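Local coordinates for universal stress protein (Pseudomonas aeruginosa UCBPP-PA14, PDB 7MQ5) that is of uncertain function but probably acts in stress responses, as a universal stress protein built of two Rossmann-like alpha/beta halves, at residues I10-E15 with K25-I30; Q58-R61 with S66-T69. All coordinates share one frame; numbering follows the deposited sequence. Where two conformers were deposited one is given.

Interaction 1 of 2, residues I10-E15 with K25-I30; sequences ILVVIE and KRAQLI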
loop_
_atom_site.group_PDB
_atom_site.type_symbol
_atom_site.label_atom_id
_atom_site.label_comp_id
_atom_site.label_asym_id
_atom_site.label_seq_id
_atom_site.Cartn_x
_atom_site.Cartn_y
_atom_site.Cartn_z
ATOM N N ILE A 10 -0.925 12.147 6.534
ATOM C CA ILE A 10 -1.087 11.450 5.243
ATOM C C ILE A 10 -0.955 12.457 4.115
ATOM O O ILE A 10 -1.631 13.512 4.154
ATOM C CB ILE A 10 -2.465 10.774 5.196
ATOM C CG1 ILE A 10 -2.624 9.760 6.331
ATOM C CG2 ILE A 10 -2.716 10.158 3.829
ATOM C CD1 ILE A 10 -4.016 9.192 6.452
ATOM N N LEU A 11 -0.076 12.155 3.168
ATOM C CA LEU A 11 0.024 12.966 1.935
ATOM C C LEU A 11 -1.023 12.448 0.944
ATOM O O LEU A 11 -0.991 11.246 0.597
ATOM C CB LEU A 11 1.433 12.860 1.359
ATOM C CG LEU A 11 1.673 13.680 0.094
ATOM C CD1 LEU A 11 1.499 15.164 0.377
ATOM C CD2 LEU A 11 3.057 13.389 -0.465
ATOM N N VAL A 12 -1.932 13.326 0.529
ATOM C CA VAL A 12 -3.009 12.969 -0.423
ATOM C C VAL A 12 -2.706 13.653 -1.749
ATOM O O VAL A 12 -2.701 14.896 -1.799
ATOM C CB VAL A 12 -4.386 13.384 0.109
ATOM C CG1 VAL A 12 -5.492 12.869 -0.789
ATOM C CG2 VAL A 12 -4.607 12.944 1.549
ATOM N N VAL A 13 -2.431 12.869 -2.780
ATOM C CA VAL A 13 -2.178 13.444 -4.125
ATOM C C VAL A 13 -3.533 13.738 -4.767
ATOM O O VAL A 13 -4.313 12.803 -4.992
ATOM C CB VAL A 13 -1.322 12.498 -4.967
ATOM C CG1 VAL A 13 -1.093 13.087 -6.351
ATOM C CG2 VAL A 13 -0.008 12.208 -4.274
ATOM N N ILE A 14 -3.776 15.013 -5.041
ATOM C CA ILE A 14 -5.052 15.514 -5.622
ATOM C C ILE A 14 -4.847 15.776 -7.112
ATOM O O ILE A 14 -3.938 16.535 -7.463
ATOM C CB ILE A 14 -5.504 16.806 -4.896
ATOM C CG1 ILE A 14 -5.731 16.591 -3.395
ATOM C CG2 ILE A 14 -6.736 17.400 -5.572
ATOM C CD1 ILE A 14 -6.858 15.639 -3.055
ATOM N N GLU A 15 -5.684 15.176 -7.953
ATOM C CA GLU A 15 -5.646 15.423 -9.414
ATOM C C GLU A 15 -6.575 16.585 -9.733
ATOM O O GLU A 15 -7.677 16.680 -9.192
ATOM C CB GLU A 15 -6.133 14.213 -10.212
ATOM C CG GLU A 15 -5.192 13.028 -10.199
ATOM C CD GLU A 15 -3.995 13.114 -11.138
ATOM O OE1 GLU A 15 -3.952 14.031 -11.986
ATOM O OE2 GLU A 15 -3.121 12.231 -11.047
ATOM N N LYS A 25 -11.009 10.259 -0.956
ATOM C CA LYS A 25 -12.048 9.427 -0.281
ATOM C C LYS A 25 -11.371 8.442 0.685
ATOM O O LYS A 25 -11.843 8.304 1.833
ATOM C CB LYS A 25 -12.924 8.716 -1.315
ATOM C CG LYS A 25 -13.927 9.626 -2.013
ATOM C CD LYS A 25 -14.771 8.928 -3.052
ATOM C CE LYS A 25 -15.931 9.782 -3.520
ATOM N NZ LYS A 25 -16.888 10.039 -2.419
ATOM N N ARG A 26 -10.318 7.754 0.245
ATOM C CA ARG A 26 -9.663 6.808 1.185
ATOM C C ARG A 26 -9.074 7.591 2.370
ATOM O O ARG A 26 -9.159 7.105 3.506
ATOM C CB ARG A 26 -8.520 6.023 0.541
ATOM C CG ARG A 26 -8.850 5.271 -0.732
ATOM C CD ARG A 26 -10.142 4.520 -0.724
ATOM N NE ARG A 26 -10.180 3.582 -1.825
ATOM C CZ ARG A 26 -11.270 2.983 -2.267
ATOM N NH1 ARG A 26 -11.175 2.092 -3.238
ATOM N NH2 ARG A 26 -12.454 3.285 -1.767
ATOM N N ALA A 27 -8.479 8.762 2.105
ATOM C CA ALA A 27 -7.866 9.559 3.192
ATOM C C ALA A 27 -8.930 9.958 4.222
ATOM O O ALA A 27 -8.650 9.900 5.433
ATOM C CB ALA A 27 -7.191 10.773 2.609
ATOM N N GLN A 28 -10.117 10.355 3.749
ATOM C CA GLN A 28 -11.211 10.750 4.680
ATOM C C GLN A 28 -11.652 9.540 5.511
ATOM O O GLN A 28 -11.938 9.698 6.703
ATOM C CB GLN A 28 -12.401 11.324 3.915
ATOM C CG GLN A 28 -12.177 12.724 3.383
ATOM C CD GLN A 28 -13.338 13.101 2.502
ATOM O OE1 GLN A 28 -13.448 12.650 1.366
ATOM N NE2 GLN A 28 -14.254 13.876 3.049
ATOM N N LEU A 29 -11.714 8.364 4.895
ATOM C CA LEU A 29 -12.157 7.176 5.662
ATOM C C LEU A 29 -11.134 6.881 6.759
ATOM O O LEU A 29 -11.525 6.710 7.924
ATOM C CB LEU A 29 -12.317 5.981 4.728
ATOM C CG LEU A 29 -12.845 4.717 5.400
ATOM C CD1 LEU A 29 -14.285 4.897 5.836
ATOM C CD2 LEU A 29 -12.724 3.519 4.472
ATOM N N ILE A 30 -9.856 6.853 6.386
ATOM C CA ILE A 30 -8.785 6.527 7.363
ATOM C C ILE A 30 -8.754 7.588 8.469
ATOM O O ILE A 30 -8.831 7.225 9.652
ATOM C CB ILE A 30 -7.436 6.412 6.636
ATOM C CG1 ILE A 30 -7.417 5.245 5.646
ATOM C CG2 ILE A 30 -6.301 6.319 7.642
ATOM C CD1 ILE A 30 -6.309 5.346 4.618
#
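I10 and V12, two strand residues facing the same side, meet I30 and A27 of the following helix through methyl groups alone. Outward from CB of I10, CG2 stays 4.7 Å from A27 CB, too far for close contact. The other branch begins with CG1, which sits anti to the carbonyl carbon (chi1 -60°) and merely carries the chain on. With chi2 extended at 172°, CD1 at the tip arrives 3.9 Å from CG2 of I30, where the two isoleucine side chains pass at a slant. V12 is shorter and works closer in: its CG2 packs 3.5 Å from CB of A27, with CG1 at 4.3 Å from the same CB. A beta-branched valine fits an extended strand and offers two methyls near the backbone. Alanine suits the helix because its single methyl lets the backbones approach, V12 CA lying 6.9 Å from A27 CA. I30, one turn on, fills the longer reach toward I10. No hydrogen bond joins the segments. The contact makes the first half of the beta-alpha-beta unit formed by strand 9-13, helix 22-34 and strand 37-43; I10 also packs on L92 and I94 of strand 92-96, A27 touches I94, and V12 leans on L40 of strand 37-43.

Interaction 2 of 2, residues Q58-R61 with S66-T69; sequences QELR and SVST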
loop_
_atom_site.group_PDB
_atom_site.type_symbol
_atom_site.label_atom_id
_atom_site.label_comp_id
_atom_site.label_asym_id
_atom_site.label_seq_id
_atom_site.Cartn_x
_atom_site.Cartn_y
_atom_site.Cartn_z
ATOM N N GLN A 58 -11.291 24.146 3.573
ATOM C CA GLN A 58 -12.342 24.725 4.458
ATOM C C GLN A 58 -13.458 23.698 4.670
ATOM O O GLN A 58 -13.903 23.530 5.814
ATOM C CB GLN A 58 -12.923 26.003 3.848
ATOM C CG GLN A 58 -14.043 26.638 4.666
ATOM C CD GLN A 58 -14.696 27.798 3.951
ATOM O OE1 GLN A 58 -14.205 28.292 2.936
ATOM N NE2 GLN A 58 -15.822 28.247 4.480
ATOM N N GLU A 59 -13.881 23.031 3.597
ATOM C CA GLU A 59 -14.990 22.050 3.690
ATOM C C GLU A 59 -14.567 20.887 4.595
ATOM O O GLU A 59 -15.370 20.447 5.426
ATOM C CB GLU A 59 -15.385 21.547 2.300
ATOM C CG GLU A 59 -16.095 22.584 1.451
ATOM C CD GLU A 59 -16.647 22.053 0.139
ATOM O OE1 GLU A 59 -16.953 22.878 -0.751
ATOM O OE2 GLU A 59 -16.780 20.819 0.012
ATOM N N LEU A 60 -13.330 20.416 4.445
ATOM C CA LEU A 60 -12.856 19.269 5.257
ATOM C C LEU A 60 -12.695 19.696 6.722
ATOM O O LEU A 60 -13.015 18.900 7.603
ATOM C CB LEU A 60 -11.545 18.755 4.657
ATOM C CG LEU A 60 -11.662 18.070 3.292
ATOM C CD1 LEU A 60 -10.306 17.987 2.611
ATOM C CD2 LEU A 60 -12.284 16.691 3.429
ATOM N N ARG A 61 -12.214 20.915 6.979
ATOM C CA ARG A 61 -12.069 21.349 8.390
ATOM C C ARG A 61 -13.454 21.426 9.050
ATOM O O ARG A 61 -13.560 21.111 10.251
ATOM C CB ARG A 61 -11.341 22.690 8.476
ATOM C CG ARG A 61 -9.897 22.638 8.008
ATOM C CD ARG A 61 -9.180 23.952 8.261
ATOM N NE ARG A 61 -7.840 23.933 7.695
ATOM C CZ ARG A 61 -7.419 24.658 6.674
ATOM N NH1 ARG A 61 -8.222 25.537 6.098
ATOM N NH2 ARG A 61 -6.180 24.515 6.243
ATOM N N SER A 66 -8.161 17.695 10.311
ATOM C CA SER A 66 -6.964 18.568 10.357
ATOM C C SER A 66 -6.384 18.552 8.936
ATOM O O SER A 66 -6.077 17.454 8.445
ATOM C CB SER A 66 -5.984 18.061 11.372
ATOM O OG SER A 66 -4.801 18.849 11.395
ATOM N N VAL A 67 -6.289 19.716 8.289
ATOM C CA VAL A 67 -5.907 19.762 6.852
ATOM C C VAL A 67 -4.933 20.899 6.561
ATOM O O VAL A 67 -5.103 22.006 7.083
ATOM C CB VAL A 67 -7.158 19.953 5.973
ATOM C CG1 VAL A 67 -6.829 19.852 4.489
ATOM C CG2 VAL A 67 -8.274 18.996 6.346
ATOM N N SER A 68 -3.971 20.622 5.695
ATOM C CA SER A 68 -3.086 21.645 5.086
ATOM C C SER A 68 -3.048 21.334 3.589
ATOM O O SER A 68 -3.412 20.212 3.180
ATOM C CB SER A 68 -1.707 21.706 5.701
ATOM O OG SER A 68 -1.045 20.458 5.636
ATOM N N THR A 69 -2.670 22.315 2.789
ATOM C CA THR A 69 -2.655 22.132 1.321
ATOM C C THR A 69 -1.415 22.797 0.737
ATOM O O THR A 69 -0.850 23.739 1.348
ATOM C CB THR A 69 -3.893 22.738 0.634
ATOM O OG1 THR A 69 -3.859 24.162 0.741
ATOM C CG2 THR A 69 -5.208 22.247 1.194
HETATM O O HOH W 1 -6.891 22.158 9.856
HETATM O O HOH W 2 -5.035 25.267 3.151
#
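The guanidinium of R61 meets V67 at its edge: the carbonyl oxygen of V67 lies there near the plane, water 1 sits there in the plane, and CA of S68 approaches obliquely. This is the helix-to-strand half of a beta-alpha-beta unit, strand 37-43, helix 50-62 and strand 67-72, in a Rossmann-like alpha/beta fold. NH2 of R61 gives the main bond, 2.9 Å to V67 O at an N-H...O angle of 149°. It comes from above the carbonyl plane, 43° out of it, and NE adds a weak bond to the same oxygen. Water 1 accepts from R61 NE and from V67 N, each at 3.0 Å, so the arginine holds the V67 oxygen directly and its N through water. The reach comes from a side chain extended from CG to NE, with CG anti to the carbonyl carbon (chi1 -65°). Arginine suits this exposed helix position because it can span to a strand backbone while keeping its charge near solvent. Beneath it the contact is apolar: V67 CG2 rests 3.7 Å from CB of L60, a leucine that also packs on L24 and Q28 of helix 22-34 and on L40. The hydroxyl of S68 turns to the other face of the strand, bonding H39 and H37. Water 2 accepts a weak bond from R61 NH2 and lies 2.9 Å from OG1 of T69.

Interactions 1 and 2 belong to consecutive beta-alpha-beta units that share strand 37-43, and both pin a helix against the same sheet. Interaction 1 joins an inner strand to the helix that follows it; its touching residues are buried, and methyl packing suffices. Interaction 2 joins a helix to the strand after it, 67-72, which is outermost within the chain. There an apolar leucine-valine base is supplemented by a charged arginine and two waters, chemistry suited to a more open margin. The contact centres lie 12 Å apart, and the helices meet directly: Q28 NE2 is 3.5 Å from L60 CD2, and L40 of the shared strand lies against residues of both contacts.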